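Local coordinates for protein glucuronoarabinoxylan endo-1,4-beta-xylanase (Clostridium papyrosolvens, PDB 4FMV) that probably hydrolyses internal beta-1,4-xylosidic linkages of xylan, this chain being the family 30 glycoside hydrolase part of a longer modular enzyme, at residues E227-F235 against G257-W265; S36-S44 against A284-R295. All coordinates share one frame; numbering follows the deposited sequence. Where two conformers were deposited one is given.

Contact 1 of 2, residues E227-F235 against G257-W265; sequences ELWMTEKYF and GNMNAYIYW
Met230 lays its CE methyl over the centre of the Tyr262 ring, 3.5 Å from the ring centroid. The chain gets there by bending twice beyond CG, at chi2 -61° and chi3 -62°. SD stands higher above the same face, so the pair is a Met-aromatic contact as well as a CH-pi one. On the same side of the sheet, Met259 SD packs on Met230 CB, and Met259 CG meets Leu228 CD2. The Tyr262 ring leads on to Ile250 of helix 240-255. On the other side, Ala261 CB sits over one face of the Trp229 indole, 3.7 Å from CG. Strands 227-232 and 261-264 run parallel, as the seventh and eighth strands of the (beta/alpha)8 barrel. Helix 240-255 makes the crossover between them. Met230 N bonds to Ala261 O, and Met230 O takes Ile263 N at 2.7 Å. Farther along, Glu232 stacks its carboxylate on the Trp265 ring, with the planes 24° apart. This glutamate lies at the C-terminal end of the seventh strand, the position of the nucleophile in family 30 enzymes. OE1 forms a salt bridge with Arg47, and OE2 is hydrogen-bonded to Tyr207. Next along, Lys233 O lies over one face of the Tyr264 ring and accepts a bond from Trp265 N. Tyr264 OH accepts Phe235 N at 3.0 Å and also bonds Asn271 O. At the opposite end, Asn260 OD1 takes Leu228 N at 2.8 Å, in the carbonyl plane, while Asn260 N donates to Leu228 O at 2.8 Å. The Glu227 carboxylate stacks on the Asn260 amide. Glu227 OE1 accepts Trp229 NE1 at 3.0 Å and forms a salt bridge with Arg17.

Contact 2 of 2, residues S36-S44 against A284-R295; sequences SLYGDLGYS and AYVLGQFAKFIR
Tyr43 points its hydroxyl at the backbone of helix 282-291. OH donates to Ala284 O over 2.8 Å, in the carbonyl plane and on a lone pair. That carbonyl also takes the helical bond from Gly288 N, so two donors hold it. The Tyr43 ring is enclosed on both faces. Leu287 CD2 lies over one, 3.7 Å from CZ, and Leu37 CB of its own segment lies over the opposite one. Ala291 CB comes obliquely to CD1. Beside it, Leu41 spreads its two methyls along the helix. CD1 rests against Ala284 O and CB, while CD2 meets Tyr285 CD1 at 3.8 Å, the two side chains crossing at about a right angle. The backbones come close where glycines lie, with Gly288 CA 5.1 Å from Leu41 CA and Gly42 CA 4.3 Å from Lys292 CA. Lys292 reaches over the end of helix 31-40. Its chain bends at chi2 (59°) and then runs straight, with CD and CE alongside Asp40 O. NZ donates to Gly39 O at 2.9 Å, in the carbonyl plane, and to Asp40 O from well above its plane. Two carbonyls at the C-terminal end of that helix are thus met by a positive charge. Arg295 folds back through bends at chi2 and chi3, and NH1 donates to Gly42 O at 2.8 Å, on a lone pair. A water joins Ser44 OG to Ala291 O and Ile294 O. The contact sets the end of the first barrel helix, 31-40, and the turn leading to strand 45-49 against the eighth helix, 282-291. Ala291 reaches Phe19 of strand 11-22, Ser44 OG is hydrogen-bonded to the backbone N of the same Phe19, and Leu287 touches Ile250 of helix 240-255.

How the contacts relate
Both contacts belong to the (beta/alpha)8 barrel, and their centres lie about 14 Å apart. Contact 1 is in the wall of strands, about 3 Å from the centre of the chain. Contact 2 is in the surrounding layer of helices, about 12 Å from that centre. Both segments of contact 1 fall in the chain between the two segments of contact 2. Strand 261-266 is followed by helix 282-291, so the last strand and last helix of the barrel each serve one contact. The two meet where Leu287 CD2 packs on Tyr264 CB at 4.1 Å. Contact 2 joins the last helix to the end of the first, where the barrel comes round on itself; in the wall, strand 261-266 pairs with strand 11-22.

Contact 1 of 2, residues E227-F235 against G257-W265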
loop_
_atom_site.group_PDB
_atom_site.type_symbol
_atom_site.label_atom_id
_atom_site.label_comp_id
_atom_site.label_asym_id
_atom_site.label_seq_id
_atom_site.Cartn_x
_atom_site.Cartn_y
_atom_site.Cartn_z
ATOM N N GLU A 227 -5.042 10.474 -4.825
ATOM C CA GLU A 227 -4.178 9.788 -3.886
ATOM C C GLU A 227 -3.115 9.006 -4.650
ATOM O O GLU A 227 -3.291 8.671 -5.816
ATOM C CB GLU A 227 -4.989 8.851 -2.991
ATOM C CG GLU A 227 -5.931 9.561 -2.029
ATOM C CD GLU A 227 -5.878 8.975 -0.627
ATOM O OE1 GLU A 227 -6.181 7.776 -0.477
ATOM O OE2 GLU A 227 -5.526 9.716 0.315
ATOM N N LEU A 228 -2.011 8.730 -3.971
ATOM C CA LEU A 228 -0.881 8.008 -4.526
ATOM C C LEU A 228 -0.522 6.867 -3.566
ATOM O O LEU A 228 -0.140 7.123 -2.416
ATOM C CB LEU A 228 0.299 8.981 -4.666
ATOM C CG LEU A 228 1.661 8.434 -5.128
ATOM C CD1 LEU A 228 1.586 7.828 -6.531
ATOM C CD2 LEU A 228 2.762 9.518 -5.089
ATOM N N TRP A 229 -0.649 5.616 -4.020
ATOM C CA TRP A 229 -0.399 4.474 -3.152
ATOM C C TRP A 229 0.637 3.564 -3.782
ATOM O O TRP A 229 0.597 3.322 -4.985
ATOM C CB TRP A 229 -1.644 3.605 -2.976
ATOM C CG TRP A 229 -2.873 4.233 -2.440
ATOM C CD1 TRP A 229 -3.073 5.539 -2.080
ATOM C CD2 TRP A 229 -4.107 3.556 -2.217
ATOM N NE1 TRP A 229 -4.377 5.710 -1.650
ATOM C CE2 TRP A 229 -5.024 4.500 -1.717
ATOM C CE3 TRP A 229 -4.528 2.225 -2.388
ATOM C CZ2 TRP A 229 -6.345 4.162 -1.398
ATOM C CZ3 TRP A 229 -5.832 1.895 -2.073
ATOM C CH2 TRP A 229 -6.721 2.851 -1.575
ATOM N N MET A 230 1.512 3.003 -2.957
ATOM C CA MET A 230 2.364 1.924 -3.423
ATOM C C MET A 230 1.547 0.665 -3.110
ATOM O O MET A 230 1.326 0.328 -1.945
ATOM C CB MET A 230 3.634 1.923 -2.587
ATOM C CG MET A 230 4.802 1.194 -3.195
ATOM S SD MET A 230 4.512 -0.548 -3.488
ATOM C CE MET A 230 4.229 -1.171 -1.812
ATOM N N THR A 231 1.046 0.016 -4.158
ATOM C CA THR A 231 0.077 -1.075 -3.999
ATOM C C THR A 231 0.581 -2.521 -3.974
ATOM O O THR A 231 -0.207 -3.440 -3.740
ATOM C CB THR A 231 -1.008 -0.965 -5.097
ATOM O OG1 THR A 231 -0.396 -1.086 -6.389
ATOM C CG2 THR A 231 -1.715 0.363 -5.000
ATOM N N GLU A 232 1.833 -2.760 -4.340
ATOM C CA GLU A 232 2.414 -4.094 -4.154
ATOM C C GLU A 232 3.922 -4.068 -3.975
ATOM O O GLU A 232 4.637 -3.493 -4.809
ATOM C CB GLU A 232 2.065 -4.974 -5.350
ATOM C CG GLU A 232 2.295 -6.484 -5.116
ATOM C CD GLU A 232 2.379 -7.230 -6.415
ATOM O OE1 GLU A 232 1.427 -7.140 -7.208
ATOM O OE2 GLU A 232 3.405 -7.877 -6.667
ATOM N N LYS A 233 4.419 -4.735 -2.938
ATOM C CA LYS A 233 5.842 -5.036 -2.825
ATOM C C LYS A 233 5.966 -6.243 -1.895
ATOM O O LYS A 233 5.206 -6.373 -0.927
ATOM C CB LYS A 233 6.610 -3.811 -2.291
ATOM C CG LYS A 233 8.146 -3.992 -2.174
ATOM C CD LYS A 233 8.788 -4.381 -3.517
ATOM C CE LYS A 233 10.332 -4.457 -3.415
ATOM N NZ LYS A 233 10.978 -3.111 -3.279
ATOM N N TYR A 234 6.940 -7.105 -2.130
ATOM C CA TYR A 234 7.278 -8.090 -1.109
ATOM C C TYR A 234 8.778 -8.079 -0.874
ATOM O O TYR A 234 9.551 -7.504 -1.671
ATOM C CB TYR A 234 6.786 -9.499 -1.493
ATOM C CG TYR A 234 7.579 -10.099 -2.626
ATOM C CD1 TYR A 234 8.745 -10.823 -2.368
ATOM C CD2 TYR A 234 7.196 -9.917 -3.950
ATOM C CE1 TYR A 234 9.513 -11.363 -3.396
ATOM C CE2 TYR A 234 7.952 -10.481 -4.989
ATOM C CZ TYR A 234 9.103 -11.193 -4.698
ATOM O OH TYR A 234 9.867 -11.743 -5.711
ATOM N N PHE A 235 9.182 -8.679 0.243
ATOM C CA PHE A 235 10.584 -8.932 0.529
ATOM C C PHE A 235 10.711 -10.416 0.829
ATOM O O PHE A 235 9.793 -11.041 1.387
ATOM C CB PHE A 235 11.085 -8.055 1.686
ATOM C CG PHE A 235 11.112 -6.586 1.344
ATOM C CD1 PHE A 235 9.968 -5.814 1.471
ATOM C CD2 PHE A 235 12.276 -5.991 0.858
ATOM C CE1 PHE A 235 9.974 -4.467 1.122
ATOM C CE2 PHE A 235 12.301 -4.646 0.527
ATOM C CZ PHE A 235 11.138 -3.877 0.658
ATOM N N GLY A 257 8.526 9.681 -1.130
ATOM C CA GLY A 257 7.396 9.461 -2.014
ATOM C C GLY A 257 6.157 10.274 -1.673
ATOM O O GLY A 257 5.310 10.519 -2.542
ATOM N N ASN A 258 6.049 10.711 -0.420
ATOM C CA ASN A 258 4.835 11.392 0.065
ATOM C C ASN A 258 3.567 10.578 -0.203
ATOM O O ASN A 258 2.472 11.111 -0.387
ATOM C CB ASN A 258 4.701 12.812 -0.493
ATOM C CG ASN A 258 5.697 13.772 0.130
ATOM O OD1 ASN A 258 5.464 14.323 1.206
ATOM N ND2 ASN A 258 6.823 13.965 -0.539
ATOM N N MET A 259 3.714 9.269 -0.176
ATOM C CA MET A 259 2.601 8.409 -0.542
ATOM C C MET A 259 1.570 8.317 0.556
ATOM O O MET A 259 1.892 8.483 1.742
ATOM C CB MET A 259 3.121 7.043 -0.962
ATOM C CG MET A 259 4.033 7.216 -2.179
ATOM S SD MET A 259 4.325 5.698 -3.036
ATOM C CE MET A 259 5.060 6.354 -4.545
ATOM N N ASN A 260 0.317 8.098 0.151
ATOM C CA ASN A 260 -0.781 7.995 1.102
ATOM C C ASN A 260 -0.904 6.605 1.718
ATOM O O ASN A 260 -1.500 6.440 2.775
ATOM C CB ASN A 260 -2.096 8.419 0.429
ATOM C CG ASN A 260 -2.008 9.807 -0.198
ATOM O OD1 ASN A 260 -1.856 9.937 -1.402
ATOM N ND2 ASN A 260 -2.080 10.846 0.628
ATOM N N ALA A 261 -0.345 5.595 1.051
ATOM C CA ALA A 261 -0.484 4.218 1.516
ATOM C C ALA A 261 0.682 3.344 1.043
ATOM O O ALA A 261 1.285 3.622 0.008
ATOM C CB ALA A 261 -1.798 3.632 1.007
ATOM N N TYR A 262 0.986 2.289 1.796
ATOM C CA TYR A 262 1.978 1.296 1.377
ATOM C C TYR A 262 1.348 -0.075 1.612
ATOM O O TYR A 262 1.035 -0.441 2.753
ATOM C CB TYR A 262 3.290 1.456 2.158
ATOM C CG TYR A 262 4.421 0.509 1.730
ATOM C CD1 TYR A 262 4.410 -0.836 2.097
ATOM C CD2 TYR A 262 5.501 0.975 0.992
ATOM C CE1 TYR A 262 5.439 -1.689 1.746
ATOM C CE2 TYR A 262 6.540 0.115 0.612
ATOM C CZ TYR A 262 6.490 -1.218 0.988
ATOM O OH TYR A 262 7.517 -2.071 0.625
ATOM N N ILE A 263 1.143 -0.834 0.537
ATOM C CA ILE A 263 0.445 -2.113 0.640
ATOM C C ILE A 263 1.353 -3.256 0.209
ATOM O O ILE A 263 1.831 -3.288 -0.919
ATOM C CB ILE A 263 -0.851 -2.139 -0.218
ATOM C CG1 ILE A 263 -1.854 -1.086 0.260
ATOM C CG2 ILE A 263 -1.498 -3.533 -0.209
ATOM C CD1 ILE A 263 -1.977 0.133 -0.665
ATOM N N TYR A 264 1.587 -4.186 1.128
ATOM C CA TYR A 264 2.398 -5.367 0.883
ATOM C C TYR A 264 1.706 -6.301 -0.129
ATOM O O TYR A 264 0.512 -6.210 -0.383
ATOM C CB TYR A 264 2.682 -6.107 2.223
ATOM C CG TYR A 264 3.839 -7.095 2.191
ATOM C CD1 TYR A 264 5.138 -6.685 2.478
ATOM C CD2 TYR A 264 3.630 -8.448 1.888
ATOM C CE1 TYR A 264 6.199 -7.584 2.456
ATOM C CE2 TYR A 264 4.697 -9.360 1.847
ATOM C CZ TYR A 264 5.973 -8.916 2.139
ATOM O OH TYR A 264 7.036 -9.788 2.087
ATOM N N TRP A 265 2.485 -7.206 -0.688
ATOM C CA TRP A 265 1.995 -8.275 -1.545
ATOM C C TRP A 265 1.270 -9.344 -0.677
ATOM O O TRP A 265 0.730 -9.021 0.391
ATOM C CB TRP A 265 3.147 -8.823 -2.403
ATOM C CG TRP A 265 2.823 -9.924 -3.371
ATOM C CD1 TRP A 265 3.641 -10.970 -3.703
ATOM C CD2 TRP A 265 1.619 -10.101 -4.146
ATOM N NE1 TRP A 265 3.021 -11.787 -4.621
ATOM C CE2 TRP A 265 1.781 -11.278 -4.907
ATOM C CE3 TRP A 265 0.425 -9.388 -4.261
ATOM C CZ2 TRP A 265 0.791 -11.755 -5.770
ATOM C CZ3 TRP A 265 -0.560 -9.864 -5.125
ATOM C CH2 TRP A 265 -0.369 -11.037 -5.865
HETATM O O HOH W 1 -0.272 -6.053 -3.052
#

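Contact 2 of 2, residues S36-S44 against A284-R295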
loop_
_atom_site.group_PDB
_atom_site.type_symbol
_atom_site.label_atom_id
_atom_site.label_comp_id
_atom_site.label_asym_id
_atom_site.label_seq_id
_atom_site.Cartn_x
_atom_site.Cartn_y
_atom_site.Cartn_z
ATOM N N SER A 36 -5.097 -11.601 13.319
ATOM C CA SER A 36 -3.721 -11.242 13.657
ATOM C C SER A 36 -3.285 -9.998 12.887
ATOM O O SER A 36 -2.713 -9.069 13.462
ATOM C CB SER A 36 -2.762 -12.403 13.363
ATOM O OG SER A 36 -2.995 -13.513 14.224
ATOM N N LEU A 37 -3.537 -9.998 11.580
ATOM C CA LEU A 37 -3.070 -8.915 10.715
ATOM C C LEU A 37 -3.937 -7.662 10.794
ATOM O O LEU A 37 -3.421 -6.536 10.890
ATOM C CB LEU A 37 -2.999 -9.400 9.262
ATOM C CG LEU A 37 -1.945 -10.490 9.023
ATOM C CD1 LEU A 37 -1.802 -10.748 7.560
ATOM C CD2 LEU A 37 -0.588 -10.056 9.618
ATOM N N TYR A 38 -5.249 -7.858 10.674
ATOM C CA TYR A 38 -6.181 -6.741 10.686
ATOM C C TYR A 38 -6.599 -6.249 12.064
ATOM O O TYR A 38 -6.869 -5.056 12.216
ATOM C CB TYR A 38 -7.339 -6.954 9.686
ATOM C CG TYR A 38 -6.768 -6.830 8.287
ATOM C CD1 TYR A 38 -5.996 -7.864 7.735
ATOM C CD2 TYR A 38 -6.888 -5.648 7.567
ATOM C CE1 TYR A 38 -5.414 -7.744 6.477
ATOM C CE2 TYR A 38 -6.303 -5.518 6.303
ATOM C CZ TYR A 38 -5.572 -6.565 5.771
ATOM O OH TYR A 38 -4.986 -6.428 4.527
ATOM N N GLY A 39 -6.787 -7.160 13.024
ATOM C CA GLY A 39 -6.902 -6.753 14.424
ATOM C C GLY A 39 -5.674 -6.386 15.246
ATOM O O GLY A 39 -5.470 -5.209 15.559
ATOM N N ASP A 40 -4.772 -7.355 15.442
ATOM C CA ASP A 40 -3.614 -7.198 16.327
ATOM C C ASP A 40 -2.661 -6.162 15.755
ATOM O O ASP A 40 -2.246 -5.272 16.474
ATOM C CB ASP A 40 -2.821 -8.518 16.516
ATOM C CG ASP A 40 -3.581 -9.567 17.343
ATOM O OD1 ASP A 40 -4.582 -9.213 17.989
ATOM O OD2 ASP A 40 -3.174 -10.745 17.344
ATOM N N LEU A 41 -2.296 -6.311 14.481
ATOM C CA LEU A 41 -1.385 -5.363 13.835
ATOM C C LEU A 41 -2.078 -4.175 13.167
ATOM O O LEU A 41 -1.415 -3.316 12.577
ATOM C CB LEU A 41 -0.485 -6.060 12.816
ATOM C CG LEU A 41 0.287 -7.262 13.354
ATOM C CD1 LEU A 41 1.254 -7.822 12.314
ATOM C CD2 LEU A 41 1.017 -6.937 14.643
ATOM N N GLY A 42 -3.405 -4.147 13.224
ATOM C CA GLY A 42 -4.165 -2.992 12.771
ATOM C C GLY A 42 -4.063 -2.627 11.291
ATOM O O GLY A 42 -4.234 -1.452 10.942
ATOM N N TYR A 43 -3.807 -3.599 10.413
ATOM C CA TYR A 43 -3.778 -3.296 8.973
ATOM C C TYR A 43 -5.110 -2.664 8.555
ATOM O O TYR A 43 -6.199 -3.146 8.917
ATOM C CB TYR A 43 -3.540 -4.525 8.112
ATOM C CG TYR A 43 -2.171 -5.126 8.184
ATOM C CD1 TYR A 43 -1.260 -4.733 9.150
ATOM C CD2 TYR A 43 -1.779 -6.085 7.258
ATOM C CE1 TYR A 43 0.007 -5.327 9.218
ATOM C CE2 TYR A 43 -0.537 -6.676 7.329
ATOM C CZ TYR A 43 0.354 -6.290 8.295
ATOM O OH TYR A 43 1.603 -6.899 8.343
ATOM N N SER A 44 -5.005 -1.516 7.892
ATOM C CA SER A 44 -6.159 -0.734 7.455
ATOM C C SER A 44 -6.559 -0.830 5.959
ATOM O O SER A 44 -7.454 -0.120 5.519
ATOM C CB SER A 44 -5.949 0.711 7.891
ATOM O OG SER A 44 -4.677 1.122 7.429
ATOM N N ALA A 284 5.653 -8.965 8.834
ATOM C CA ALA A 284 4.312 -8.463 9.159
ATOM C C ALA A 284 4.379 -7.402 10.251
ATOM O O ALA A 284 3.656 -6.411 10.207
ATOM C CB ALA A 284 3.381 -9.618 9.596
ATOM N N TYR A 285 5.245 -7.628 11.232
ATOM C CA TYR A 285 5.437 -6.696 12.341
ATOM C C TYR A 285 6.162 -5.416 11.890
ATOM O O TYR A 285 5.841 -4.323 12.364
ATOM C CB TYR A 285 6.195 -7.369 13.474
ATOM C CG TYR A 285 5.450 -8.545 14.086
ATOM C CD1 TYR A 285 4.520 -8.348 15.100
ATOM C CD2 TYR A 285 5.667 -9.841 13.641
ATOM C CE1 TYR A 285 3.836 -9.417 15.672
ATOM C CE2 TYR A 285 4.981 -10.934 14.213
ATOM C CZ TYR A 285 4.065 -10.707 15.219
ATOM O OH TYR A 285 3.386 -11.753 15.799
ATOM N N VAL A 286 7.109 -5.543 10.961
ATOM C CA VAL A 286 7.716 -4.351 10.361
ATOM C C VAL A 286 6.609 -3.439 9.811
ATOM O O VAL A 286 6.575 -2.243 10.103
ATOM C CB VAL A 286 8.677 -4.692 9.211
ATOM C CG1 VAL A 286 9.094 -3.378 8.450
ATOM C CG2 VAL A 286 9.901 -5.457 9.729
ATOM N N LEU A 287 5.700 -3.998 9.017
ATOM C CA LEU A 287 4.607 -3.193 8.474
ATOM C C LEU A 287 3.692 -2.694 9.587
ATOM O O LEU A 287 3.171 -1.571 9.519
ATOM C CB LEU A 287 3.824 -3.956 7.401
ATOM C CG LEU A 287 2.704 -3.209 6.675
ATOM C CD1 LEU A 287 3.281 -2.035 5.887
ATOM C CD2 LEU A 287 1.960 -4.152 5.725
ATOM N N GLY A 288 3.499 -3.516 10.617
ATOM C CA GLY A 288 2.677 -3.131 11.756
ATOM C C GLY A 288 3.182 -1.937 12.562
ATOM O O GLY A 288 2.388 -1.229 13.196
ATOM N N GLN A 289 4.501 -1.727 12.577
ATOM C CA GLN A 289 5.098 -0.560 13.228
ATOM C C GLN A 289 4.510 0.722 12.657
ATOM O O GLN A 289 4.490 1.774 13.327
ATOM C CB GLN A 289 6.613 -0.543 12.999
ATOM C CG GLN A 289 7.373 -1.715 13.614
ATOM C CD GLN A 289 7.564 -1.609 15.109
ATOM O OE1 GLN A 289 7.870 -2.600 15.770
ATOM N NE2 GLN A 289 7.401 -0.406 15.654
ATOM N N PHE A 290 4.064 0.628 11.402
ATOM C CA PHE A 290 3.330 1.701 10.724
ATOM C C PHE A 290 1.830 1.555 10.928
ATOM O O PHE A 290 1.186 2.476 11.458
ATOM C CB PHE A 290 3.664 1.759 9.229
ATOM C CG PHE A 290 5.099 2.172 8.940
ATOM C CD1 PHE A 290 6.105 1.222 8.847
ATOM C CD2 PHE A 290 5.430 3.513 8.775
ATOM C CE1 PHE A 290 7.426 1.605 8.598
ATOM C CE2 PHE A 290 6.742 3.906 8.511
ATOM C CZ PHE A 290 7.744 2.949 8.424
ATOM N N ALA A 291 1.276 0.431 10.453
ATOM C CA ALA A 291 -0.179 0.216 10.346
ATOM C C ALA A 291 -0.925 0.366 11.637
ATOM O O ALA A 291 -1.998 0.952 11.668
ATOM C CB ALA A 291 -0.463 -1.171 9.804
ATOM N N LYS A 292 -0.381 -0.218 12.698
ATOM C CA LYS A 292 -1.093 -0.262 13.966
ATOM C C LYS A 292 -1.274 1.138 14.508
ATOM O O LYS A 292 -2.353 1.479 14.990
ATOM C CB LYS A 292 -0.327 -1.106 14.993
ATOM C CG LYS A 292 -1.071 -1.324 16.335
ATOM C CD LYS A 292 -2.418 -2.004 16.166
ATOM C CE LYS A 292 -3.085 -2.329 17.526
ATOM N NZ LYS A 292 -4.320 -3.169 17.298
ATOM N N PHE A 293 -0.187 1.917 14.499
ATOM C CA PHE A 293 -0.218 3.236 15.118
ATOM C C PHE A 293 -0.539 4.449 14.244
ATOM O O PHE A 293 -0.992 5.469 14.773
ATOM C CB PHE A 293 1.080 3.447 15.921
ATOM C CG PHE A 293 1.477 2.230 16.701
ATOM C CD1 PHE A 293 0.722 1.826 17.796
ATOM C CD2 PHE A 293 2.551 1.451 16.306
ATOM C CE1 PHE A 293 1.044 0.689 18.494
ATOM C CE2 PHE A 293 2.880 0.305 17.007
ATOM C CZ PHE A 293 2.121 -0.070 18.107
ATOM N N ILE A 294 -0.443 4.327 12.919
ATOM C CA ILE A 294 -0.758 5.492 12.105
ATOM C C ILE A 294 -2.055 5.146 11.407
ATOM O O ILE A 294 -2.063 4.521 10.340
ATOM C CB ILE A 294 0.338 5.692 11.025
ATOM C CG1 ILE A 294 1.723 5.715 11.660
ATOM C CG2 ILE A 294 0.090 6.962 10.192
ATOM C CD1 ILE A 294 2.875 5.639 10.631
ATOM N N ARG A 295 -3.135 5.714 11.928
ATOM C CA ARG A 295 -4.482 5.307 11.545
ATOM C C ARG A 295 -4.923 6.092 10.318
ATOM O O ARG A 295 -4.448 7.197 10.079
ATOM C CB ARG A 295 -5.457 5.560 12.704
ATOM C CG ARG A 295 -5.103 4.829 14.003
ATOM C CD ARG A 295 -4.843 3.355 13.721
ATOM N NE ARG A 295 -5.950 2.707 13.019
ATOM C CZ ARG A 295 -5.880 1.485 12.499
ATOM N NH1 ARG A 295 -4.753 0.796 12.608
ATOM N NH2 ARG A 295 -6.931 0.953 11.869
HETATM O O HOH W 2 -7.812 -1.623 10.905
HETATM O O HOH W 3 -3.229 2.179 9.605
#